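Oxidored_FMN domain-containing protein ([Pseudomonas] geniculata N1, PDB 6L6J) probably acts as an FMN- and [4Fe-4S]-containing amine oxidase that oxidises 6-hydroxypseudooxynicotine. Local coordinates at residues H64-H69 with R149-D154; R429-P434 with R441-R446; I42-A47 with P322-P327. All blocks are in the same frame, centred on the assembly; numbering follows the deposited sequence.

Contact 1: H64-H69 with R149-D154; sequences HETSDH and RRWYRD. With SO4 (sulfate ion), chain F.
His64 NE2, lying against the face of Trp151, donates a nearly straight hydrogen bond to O4 of a bound sulfate ion, 2.7 Å from NE2 to O4 and 175° at the hydrogen. The ion probably came from the crystallisation liquor. The contact belongs to the TIM barrel of the FMN domain: the loop leaving strand 55-62 carries His64 and Thr66, and helix 142-162, which precedes strand 166-171, carries Arg150 and Trp151. Trp151 NE1 donates to sulfate O3 at 3.2 Å, in the plane of the indole, and Arg150 approaches edge-on with its guanidinium, NH1 giving a bond of 2.8 Å to sulfate O1. The arginine chain runs extended from the helix and then bends at chi3, which brings this edge round to the ion. The imidazole of His64 stacks face to face on the six-membered ring of Trp151, with centroids 3.5 Å apart and planes 9° from parallel. His64 CG stands anti to its own backbone N (chi1 -164°), carrying the ring towards the helix. On the opposite face of the imidazole sits Glu65 OE1, offset toward the rim. The rotation of the imidazole is also fixed at ND1, which shares a hydrogen bond of 2.9 Å with Thr66 OG1; that hydroxyl is bonded to His106 NE2 as well. His64 to Ser67 form a type I beta turn, closed by Ser67 N to His64 O, and this turn brings Thr66 back beside the imidazole. Leu121 of strand 121-122 touches both Thr66 and Trp151. The threonine hydroxyl also comes obliquely to the indole, OG1 lying 3.6 Å from Trp151 CZ3.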
loop_
_atom_site.group_PDB
_atom_site.type_symbol
_atom_site.label_atom_id
_atom_site.label_comp_id
_atom_site.label_asym_id
_atom_site.label_seq_id
_atom_site.Cartn_x
_atom_site.Cartn_y
_atom_site.Cartn_z
ATOM N N HIS A 64 -25.522 -4.793 -3.231
ATOM C CA HIS A 64 -26.316 -5.675 -4.137
ATOM C C HIS A 64 -25.387 -6.609 -4.920
ATOM O O HIS A 64 -24.230 -6.212 -5.180
ATOM C CB HIS A 64 -27.165 -4.825 -5.100
ATOM C CG HIS A 64 -28.255 -5.578 -5.778
ATOM N ND1 HIS A 64 -28.162 -5.988 -7.081
ATOM C CD2 HIS A 64 -29.456 -6.006 -5.325
ATOM C CE1 HIS A 64 -29.261 -6.634 -7.403
ATOM N NE2 HIS A 64 -30.067 -6.670 -6.334
ATOM N N GLU A 65 -25.923 -7.751 -5.357
ATOM C CA GLU A 65 -25.228 -8.863 -6.086
ATOM C C GLU A 65 -24.653 -8.384 -7.439
ATOM O O GLU A 65 -23.678 -9.022 -7.949
ATOM C CB GLU A 65 -26.210 -10.028 -6.278
ATOM C CG GLU A 65 -26.744 -10.605 -4.970
ATOM C CD GLU A 65 -28.069 -10.053 -4.435
ATOM O OE1 GLU A 65 -28.249 -8.799 -4.404
ATOM O OE2 GLU A 65 -28.936 -10.892 -4.039
ATOM N N THR A 66 -25.236 -7.328 -8.011
ATOM C CA THR A 66 -24.784 -6.671 -9.263
ATOM C C THR A 66 -23.512 -5.835 -9.018
ATOM O O THR A 66 -23.002 -5.238 -10.009
ATOM C CB THR A 66 -25.886 -5.774 -9.853
ATOM O OG1 THR A 66 -26.263 -4.733 -8.938
ATOM C CG2 THR A 66 -27.119 -6.558 -10.240
ATOM N N SER A 67 -23.010 -5.765 -7.777
ATOM C CA SER A 67 -21.794 -4.982 -7.446
ATOM C C SER A 67 -20.737 -5.855 -6.765
ATOM O O SER A 67 -20.866 -6.078 -5.557
ATOM C CB SER A 67 -22.138 -3.793 -6.591
ATOM O OG SER A 67 -20.954 -3.175 -6.133
ATOM N N ASP A 68 -19.695 -6.267 -7.491
ATOM C CA ASP A 68 -18.450 -6.788 -6.859
ATOM C C ASP A 68 -17.214 -6.524 -7.722
ATOM O O ASP A 68 -17.339 -6.161 -8.909
ATOM C CB ASP A 68 -18.553 -8.266 -6.514
ATOM C CG ASP A 68 -18.747 -9.202 -7.683
ATOM O OD1 ASP A 68 -17.931 -9.137 -8.641
ATOM O OD2 ASP A 68 -19.717 -9.997 -7.616
ATOM N N HIS A 69 -16.053 -6.635 -7.091
ATOM C CA HIS A 69 -14.712 -6.641 -7.716
ATOM C C HIS A 69 -14.127 -8.056 -7.562
ATOM O O HIS A 69 -12.886 -8.179 -7.334
ATOM C CB HIS A 69 -13.852 -5.536 -7.082
ATOM C CG HIS A 69 -14.321 -4.164 -7.427
ATOM N ND1 HIS A 69 -14.894 -3.327 -6.509
ATOM C CD2 HIS A 69 -14.359 -3.507 -8.600
ATOM C CE1 HIS A 69 -15.254 -2.207 -7.095
ATOM N NE2 HIS A 69 -14.937 -2.292 -8.366
ATOM N N ARG A 149 -31.934 2.594 -5.741
ATOM C CA ARG A 149 -32.199 3.456 -4.566
ATOM C C ARG A 149 -32.774 2.608 -3.431
ATOM O O ARG A 149 -32.341 2.796 -2.283
ATOM C CB ARG A 149 -33.135 4.590 -4.971
ATOM C CG ARG A 149 -32.482 5.618 -5.881
ATOM C CD ARG A 149 -33.513 6.580 -6.415
ATOM N NE ARG A 149 -34.198 7.303 -5.354
ATOM C CZ ARG A 149 -35.203 8.150 -5.549
ATOM N NH1 ARG A 149 -35.669 8.365 -6.765
ATOM N NH2 ARG A 149 -35.740 8.785 -4.527
ATOM N N ARG A 150 -33.681 1.684 -3.755
ATOM C CA ARG A 150 -34.187 0.662 -2.805
ATOM C C ARG A 150 -32.963 -0.021 -2.181
ATOM O O ARG A 150 -32.850 0.048 -0.951
ATOM C CB ARG A 150 -35.172 -0.280 -3.505
ATOM C CG ARG A 150 -35.809 -1.348 -2.622
ATOM C CD ARG A 150 -36.828 -2.200 -3.383
ATOM N NE ARG A 150 -36.332 -2.783 -4.639
ATOM C CZ ARG A 150 -35.720 -3.960 -4.748
ATOM N NH1 ARG A 150 -35.499 -4.706 -3.680
ATOM N NH2 ARG A 150 -35.313 -4.392 -5.928
ATOM N N TRP A 151 -32.035 -0.551 -2.989
ATOM C CA TRP A 151 -30.837 -1.300 -2.507
ATOM C C TRP A 151 -30.039 -0.435 -1.532
ATOM O O TRP A 151 -29.587 -0.957 -0.509
ATOM C CB TRP A 151 -29.909 -1.780 -3.639
ATOM C CG TRP A 151 -30.551 -2.555 -4.745
ATOM C CD1 TRP A 151 -31.677 -3.326 -4.681
ATOM C CD2 TRP A 151 -30.077 -2.651 -6.099
ATOM N NE1 TRP A 151 -31.952 -3.867 -5.915
ATOM C CE2 TRP A 151 -30.988 -3.467 -6.804
ATOM C CE3 TRP A 151 -28.979 -2.132 -6.785
ATOM C CZ2 TRP A 151 -30.838 -3.757 -8.158
ATOM C CZ3 TRP A 151 -28.853 -2.382 -8.133
ATOM C CH2 TRP A 151 -29.768 -3.188 -8.807
ATOM N N TYR A 152 -29.844 0.840 -1.854
ATOM C CA TYR A 152 -28.968 1.749 -1.063
ATOM C C TYR A 152 -29.650 1.963 0.283
ATOM O O TYR A 152 -29.136 1.463 1.280
ATOM C CB TYR A 152 -28.645 3.040 -1.822
ATOM C CG TYR A 152 -27.170 3.339 -1.882
ATOM C CD1 TYR A 152 -26.405 3.394 -0.725
ATOM C CD2 TYR A 152 -26.520 3.553 -3.088
ATOM C CE1 TYR A 152 -25.045 3.661 -0.761
ATOM C CE2 TYR A 152 -25.162 3.827 -3.140
ATOM C CZ TYR A 152 -24.418 3.879 -1.972
ATOM O OH TYR A 152 -23.074 4.127 -2.007
ATOM N N ARG A 153 -30.815 2.612 0.268
ATOM C CA ARG A 153 -31.742 2.778 1.429
ATOM C C ARG A 153 -31.712 1.511 2.306
ATOM O O ARG A 153 -31.360 1.627 3.476
ATOM C CB ARG A 153 -33.143 3.108 0.893
ATOM C CG ARG A 153 -34.232 3.282 1.942
ATOM C CD ARG A 153 -35.622 3.171 1.324
ATOM N NE ARG A 153 -36.204 1.823 1.360
ATOM C CZ ARG A 153 -37.030 1.308 0.432
ATOM N NH1 ARG A 153 -37.377 2.008 -0.643
ATOM N NH2 ARG A 153 -37.500 0.077 0.576
ATOM N N ASP A 154 -32.018 0.339 1.747
ATOM C CA ASP A 154 -32.163 -0.949 2.492
ATOM C C ASP A 154 -30.822 -1.391 3.103
ATOM O O ASP A 154 -30.809 -1.817 4.264
ATOM C CB ASP A 154 -32.759 -2.057 1.615
ATOM C CG ASP A 154 -34.260 -1.929 1.427
ATOM O OD1 ASP A 154 -34.866 -1.088 2.109
ATOM O OD2 ASP A 154 -34.817 -2.666 0.611
HETATM S S SO4 F . -33.762 -7.300 -5.827
HETATM O O1 SO4 F . -33.775 -6.779 -4.486
HETATM O O2 SO4 F . -34.813 -8.294 -5.974
HETATM O O3 SO4 F . -33.962 -6.210 -6.755
HETATM O O4 SO4 F . -32.487 -7.928 -6.080
#

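Contact 2: R429-P434 with R441-R446; sequences RERRLP and RVVDYR. With SO4 (sulfate ion), chain E.
Arg431 grips Asp444 end-on with two nitrogens, NH2 donating to OD2 at 3.0 Å and NH1 to OD1 at 3.2 Å. This salt bridge lies in the NAD(P)-binding Rossmann-like domain, where it ties the type I beta turn Glu430-Leu433 to the first turn of helix 441-450. Both acceptors lie almost in the plane of the guanidinium, so the N-H bonds point well, at 161° for NH1 to OD1. The carboxylate is nevertheless twisted, its plane 36° from that of the guanidinium: OD2 is met on its syn side but out of plane, and OD1 from above the plane. A third link, NH2 to OD1, is long and weak. Arg431 CG lies between the backbone N and the carbonyl carbon (chi1 75°), and the bend at chi3 then turns the guanidinium edge toward the aspartate. With an alanine in place of Arg431, the Asp444 carboxylate would probably lose its arginine mate and be free to turn at the helix surface.

Other arginines of the two segments have other acceptors. Arg432 NE donates to O2 of a sulfate ion at 2.7 Å, while its NH2 pairs with Glu422 and its NH1 with Val428 O. Arg446 NH1 reaches back 2.9 Å to Val442 O, in the carbonyl plane on a lone pair, and its NE forms a salt bridge with Glu402 of helix 398-410. Glu430 pairs with Arg426, an ADP-binding residue. Beside the bridge, Val443 CB stands 4.1 Å from Arg431 NH1, oblique to the guanidinium.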
loop_
_atom_site.group_PDB
_atom_site.type_symbol
_atom_site.label_atom_id
_atom_site.label_comp_id
_atom_site.label_asym_id
_atom_site.label_seq_id
_atom_site.Cartn_x
_atom_site.Cartn_y
_atom_site.Cartn_z
ATOM N N ARG A 429 22.257 1.473 0.160
ATOM C CA ARG A 429 22.488 1.942 -1.242
ATOM C C ARG A 429 21.162 2.151 -1.981
ATOM O O ARG A 429 21.084 3.095 -2.761
ATOM C CB ARG A 429 23.356 0.952 -2.008
ATOM C CG ARG A 429 24.812 0.949 -1.574
ATOM C CD ARG A 429 25.618 -0.110 -2.290
ATOM N NE ARG A 429 25.006 -1.429 -2.163
ATOM C CZ ARG A 429 25.199 -2.445 -3.010
ATOM N NH1 ARG A 429 25.987 -2.297 -4.073
ATOM N NH2 ARG A 429 24.583 -3.597 -2.817
ATOM N N GLU A 430 20.149 1.323 -1.736
ATOM C CA GLU A 430 18.818 1.450 -2.407
ATOM C C GLU A 430 18.181 2.805 -2.071
ATOM O O GLU A 430 17.619 3.423 -3.004
ATOM C CB GLU A 430 17.840 0.330 -2.016
ATOM C CG GLU A 430 18.028 -0.952 -2.789
ATOM C CD GLU A 430 16.855 -1.922 -2.721
ATOM O OE1 GLU A 430 15.711 -1.492 -2.940
ATOM O OE2 GLU A 430 17.083 -3.107 -2.440
ATOM N N ARG A 431 18.233 3.231 -0.801
ATOM C CA ARG A 431 17.551 4.480 -0.324
ATOM C C ARG A 431 18.161 5.709 -1.000
ATOM O O ARG A 431 17.465 6.731 -1.036
ATOM C CB ARG A 431 17.624 4.664 1.197
ATOM C CG ARG A 431 18.982 5.107 1.721
ATOM C CD ARG A 431 19.068 5.033 3.228
ATOM N NE ARG A 431 18.144 5.974 3.871
ATOM C CZ ARG A 431 17.876 6.017 5.179
ATOM N NH1 ARG A 431 18.441 5.163 6.020
ATOM N NH2 ARG A 431 17.015 6.903 5.638
ATOM N N ARG A 432 19.392 5.594 -1.525
ATOM C CA ARG A 432 20.127 6.675 -2.248
ATOM C C ARG A 432 19.857 6.663 -3.759
ATOM O O ARG A 432 20.340 7.588 -4.433
ATOM C CB ARG A 432 21.632 6.536 -1.992
ATOM C CG ARG A 432 22.069 7.007 -0.609
ATOM C CD ARG A 432 23.361 6.342 -0.223
ATOM N NE ARG A 432 23.960 6.928 0.956
ATOM C CZ ARG A 432 23.737 6.558 2.222
ATOM N NH1 ARG A 432 22.866 5.604 2.517
ATOM N NH2 ARG A 432 24.384 7.168 3.208
ATOM N N LEU A 433 19.143 5.660 -4.288
ATOM C CA LEU A 433 18.715 5.642 -5.714
ATOM C C LEU A 433 17.527 6.583 -5.893
ATOM O O LEU A 433 16.737 6.777 -4.972
ATOM C CB LEU A 433 18.327 4.223 -6.135
ATOM C CG LEU A 433 19.463 3.213 -6.230
ATOM C CD1 LEU A 433 18.901 1.840 -6.545
ATOM C CD2 LEU A 433 20.491 3.632 -7.268
ATOM N N PRO A 434 17.324 7.176 -7.089
ATOM C CA PRO A 434 16.248 8.144 -7.284
ATOM C C PRO A 434 14.866 7.556 -6.950
ATOM O O PRO A 434 14.537 6.467 -7.390
ATOM C CB PRO A 434 16.329 8.503 -8.775
ATOM C CG PRO A 434 17.740 8.153 -9.167
ATOM C CD PRO A 434 18.076 6.933 -8.331
ATOM N N ARG A 441 13.088 4.673 5.949
ATOM C CA ARG A 441 12.436 4.746 7.276
ATOM C C ARG A 441 12.293 3.316 7.803
ATOM O O ARG A 441 12.249 3.152 9.036
ATOM C CB ARG A 441 11.126 5.525 7.201
ATOM C CG ARG A 441 11.300 6.968 6.743
ATOM C CD ARG A 441 9.982 7.493 6.215
ATOM N NE ARG A 441 10.036 8.811 5.578
ATOM C CZ ARG A 441 8.964 9.426 5.049
ATOM N NH1 ARG A 441 7.774 8.832 5.064
ATOM N NH2 ARG A 441 9.088 10.607 4.468
ATOM N N VAL A 442 12.279 2.310 6.920
ATOM C CA VAL A 442 12.379 0.880 7.344
ATOM C C VAL A 442 13.635 0.728 8.233
ATOM O O VAL A 442 13.519 0.063 9.309
ATOM C CB VAL A 442 12.351 -0.104 6.151
ATOM C CG1 VAL A 442 12.947 -1.471 6.478
ATOM C CG2 VAL A 442 10.938 -0.284 5.610
ATOM N N VAL A 443 14.760 1.349 7.845
ATOM C CA VAL A 443 16.048 1.272 8.596
ATOM C C VAL A 443 15.975 2.197 9.808
ATOM O O VAL A 443 16.211 1.710 10.926
ATOM C CB VAL A 443 17.271 1.616 7.727
ATOM C CG1 VAL A 443 18.566 1.460 8.510
ATOM C CG2 VAL A 443 17.336 0.786 6.445
ATOM N N ASP A 444 15.653 3.470 9.600
ATOM C CA ASP A 444 15.657 4.508 10.677
ATOM C C ASP A 444 14.745 4.077 11.841
ATOM O O ASP A 444 15.256 3.938 12.969
ATOM C CB ASP A 444 15.266 5.894 10.149
ATOM C CG ASP A 444 16.198 6.412 9.068
ATOM O OD1 ASP A 444 17.305 5.837 8.912
ATOM O OD2 ASP A 444 15.806 7.387 8.384
ATOM N N TYR A 445 13.458 3.848 11.584
ATOM C CA TYR A 445 12.491 3.352 12.601
ATOM C C TYR A 445 13.135 2.296 13.523
ATOM O O TYR A 445 13.011 2.388 14.741
ATOM C CB TYR A 445 11.234 2.735 11.993
ATOM C CG TYR A 445 10.353 2.151 13.055
ATOM C CD1 TYR A 445 9.747 2.976 13.986
ATOM C CD2 TYR A 445 10.195 0.775 13.204
ATOM C CE1 TYR A 445 8.963 2.455 15.004
ATOM C CE2 TYR A 445 9.417 0.236 14.219
ATOM C CZ TYR A 445 8.802 1.083 15.121
ATOM O OH TYR A 445 8.038 0.608 16.130
ATOM N N ARG A 446 13.816 1.313 12.963
ATOM C CA ARG A 446 14.309 0.144 13.731
ATOM C C ARG A 446 15.610 0.504 14.456
ATOM O O ARG A 446 15.761 0.106 15.621
ATOM C CB ARG A 446 14.457 -1.070 12.807
ATOM C CG ARG A 446 13.122 -1.696 12.425
ATOM C CD ARG A 446 13.179 -2.697 11.281
ATOM N NE ARG A 446 11.834 -3.208 11.087
ATOM C CZ ARG A 446 10.832 -2.514 10.557
ATOM N NH1 ARG A 446 11.037 -1.286 10.111
ATOM N NH2 ARG A 446 9.628 -3.051 10.467
HETATM S S SO4 E . 26.590 9.930 0.977
HETATM O O1 SO4 E . 26.337 10.663 2.221
HETATM O O2 SO4 E . 26.139 8.538 1.100
HETATM O O3 SO4 E . 25.857 10.576 -0.110
HETATM O O4 SO4 E . 28.021 9.951 0.686
#

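Contact 3: I42-A47 with P322-P327; sequences IAFRKA and PSIADP
Phe44 and Ile324 make the apolar side-chain contact, Phe44 CZ approaching Ile324 CG1 to 4.3 Å. The isoleucine meets the edge of the ring, near its plane. Phe44 CG lies anti to its backbone N (chi1 -174°), a torsion that sends the ring out along its long axis until CZ reaches the isoleucine. The second van der Waals contact sets side chain against backbone: Pro327 CB rests 3.8 Å from Ala47 O.

Helix 38-51 follows the first strand of the TIM barrel and helix 321-325 the eighth, and these strands, 24-26 and 316-319, are neighbours where the barrel closes. The contact therefore joins the start and end of the barrel next to its cofactors, with Pro322 touching FMN and Ile324 the iron-sulfur cluster.

Two arginines meet the Phe44 ring: Arg48 forms a cation-pi contact with it, and Phe44 CD2 lies over a face of the Arg45 guanidinium, offset toward its rim. Polar links are made through residues beyond the two segments. Arg48 donates from NE to Ser323 O and from NH1 to Phe44 O, bridging both segments. Asp326 OD1 caps the N of Phe328, while OD2 forms a salt bridge with Lys332.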
loop_
_atom_site.group_PDB
_atom_site.type_symbol
_atom_site.label_atom_id
_atom_site.label_comp_id
_atom_site.label_asym_id
_atom_site.label_seq_id
_atom_site.Cartn_x
_atom_site.Cartn_y
_atom_site.Cartn_z
ATOM N N ILE A 42 -12.148 -8.505 11.866
ATOM C CA ILE A 42 -12.363 -8.157 13.300
ATOM C C ILE A 42 -11.013 -7.780 13.925
ATOM O O ILE A 42 -10.884 -6.637 14.347
ATOM C CB ILE A 42 -13.102 -9.294 14.041
ATOM C CG1 ILE A 42 -14.605 -9.259 13.753
ATOM C CG2 ILE A 42 -12.847 -9.275 15.534
ATOM C CD1 ILE A 42 -15.329 -10.573 14.054
ATOM N N ALA A 43 -10.050 -8.694 13.970
ATOM C CA ALA A 43 -8.710 -8.501 14.589
ATOM C C ALA A 43 -7.991 -7.306 13.926
ATOM O O ALA A 43 -7.325 -6.514 14.625
ATOM C CB ALA A 43 -7.898 -9.781 14.461
ATOM N N PHE A 44 -8.111 -7.172 12.606
ATOM C CA PHE A 44 -7.499 -6.052 11.857
ATOM C C PHE A 44 -8.060 -4.752 12.415
ATOM O O PHE A 44 -7.276 -3.961 12.897
ATOM C CB PHE A 44 -7.722 -6.155 10.343
ATOM C CG PHE A 44 -6.963 -5.096 9.587
ATOM C CD1 PHE A 44 -5.633 -5.296 9.222
ATOM C CD2 PHE A 44 -7.556 -3.870 9.287
ATOM C CE1 PHE A 44 -4.917 -4.302 8.565
ATOM C CE2 PHE A 44 -6.837 -2.874 8.637
ATOM C CZ PHE A 44 -5.520 -3.094 8.279
ATOM N N ARG A 45 -9.371 -4.552 12.339
ATOM C CA ARG A 45 -10.039 -3.274 12.707
ATOM C C ARG A 45 -9.867 -3.019 14.213
ATOM O O ARG A 45 -9.496 -1.905 14.582
ATOM C CB ARG A 45 -11.512 -3.328 12.298
ATOM C CG ARG A 45 -11.763 -3.568 10.816
ATOM C CD ARG A 45 -11.150 -2.490 9.969
ATOM N NE ARG A 45 -11.284 -2.776 8.554
ATOM C CZ ARG A 45 -10.719 -2.092 7.573
ATOM N NH1 ARG A 45 -9.967 -1.043 7.848
ATOM N NH2 ARG A 45 -10.928 -2.450 6.317
ATOM N N LYS A 46 -10.073 -4.025 15.058
ATOM C CA LYS A 46 -9.876 -3.908 16.534
ATOM C C LYS A 46 -8.561 -3.159 16.832
ATOM O O LYS A 46 -8.571 -2.215 17.666
ATOM C CB LYS A 46 -9.898 -5.281 17.213
ATOM C CG LYS A 46 -10.071 -5.254 18.729
ATOM C CD LYS A 46 -10.069 -6.648 19.381
ATOM C CE LYS A 46 -9.446 -6.689 20.769
ATOM N NZ LYS A 46 -8.586 -7.888 20.963
ATOM N N ALA A 47 -7.469 -3.542 16.177
ATOM C CA ALA A 47 -6.118 -3.015 16.477
ATOM C C ALA A 47 -6.098 -1.485 16.308
ATOM O O ALA A 47 -5.355 -0.775 17.050
ATOM C CB ALA A 47 -5.094 -3.685 15.600
ATOM N N PRO A 322 -1.022 5.291 6.699
ATOM C CA PRO A 322 -0.408 5.578 8.002
ATOM C C PRO A 322 -0.991 4.725 9.139
ATOM O O PRO A 322 -0.209 4.239 9.977
ATOM C CB PRO A 322 -0.676 7.075 8.200
ATOM C CG PRO A 322 -0.760 7.595 6.773
ATOM C CD PRO A 322 -1.484 6.505 6.008
ATOM N N SER A 323 -2.311 4.511 9.129
ATOM C CA SER A 323 -3.007 3.647 10.113
ATOM C C SER A 323 -2.645 2.162 9.931
ATOM O O SER A 323 -2.887 1.385 10.866
ATOM C CB SER A 323 -4.514 3.863 10.062
ATOM O OG SER A 323 -5.057 3.411 8.844
ATOM N N ILE A 324 -2.195 1.755 8.748
ATOM C CA ILE A 324 -1.803 0.351 8.432
ATOM C C ILE A 324 -0.431 0.116 9.058
ATOM O O ILE A 324 -0.269 -0.880 9.778
ATOM C CB ILE A 324 -1.813 0.110 6.909
ATOM C CG1 ILE A 324 -3.246 -0.016 6.368
ATOM C CG2 ILE A 324 -0.968 -1.102 6.523
ATOM C CD1 ILE A 324 -3.352 0.004 4.841
ATOM N N ALA A 325 0.485 1.045 8.800
ATOM C CA ALA A 325 1.901 1.078 9.245
ATOM C C ALA A 325 1.974 1.297 10.754
ATOM O O ALA A 325 2.864 0.696 11.361
ATOM C CB ALA A 325 2.647 2.177 8.515
ATOM N N ASP A 326 1.127 2.175 11.315
ATOM C CA ASP A 326 1.075 2.422 12.783
ATOM C C ASP A 326 -0.373 2.548 13.257
ATOM O O ASP A 326 -0.893 3.642 13.501
ATOM C CB ASP A 326 1.928 3.619 13.231
ATOM C CG ASP A 326 2.415 3.440 14.660
ATOM O OD1 ASP A 326 1.823 2.633 15.371
ATOM O OD2 ASP A 326 3.419 4.063 15.020
ATOM N N PRO A 327 -1.047 1.403 13.461
ATOM C CA PRO A 327 -2.336 1.383 14.144
ATOM C C PRO A 327 -2.332 2.215 15.434
ATOM O O PRO A 327 -3.391 2.593 15.849
ATOM C CB PRO A 327 -2.584 -0.095 14.483
ATOM C CG PRO A 327 -1.399 -0.869 13.922
ATOM C CD PRO A 327 -0.623 0.068 13.022
#

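Overall arrangement
Contacts 1 and 3 belong to the same FMN barrel, whereas contact 2 lies in the Rossmann-like domain. Helix 38-51 of contact 3 leads into strand 55-62, and the loop leaving that strand supplies contact 1, so one side of each draws on successive elements; the other sides come from helices 321-325 and 142-162. Contact 3 is core, with all its touching residues buried, and is apolar beside the cofactors. Contact 1 is also largely buried, though His64 is partly exposed, and combines an aromatic stack with a bound sulfate. Contact 2 is only partly buried and depends on charge. It lies opposite contact 1 across the chain's centre, yet its nearest atoms come within about 6 Å of contact 3.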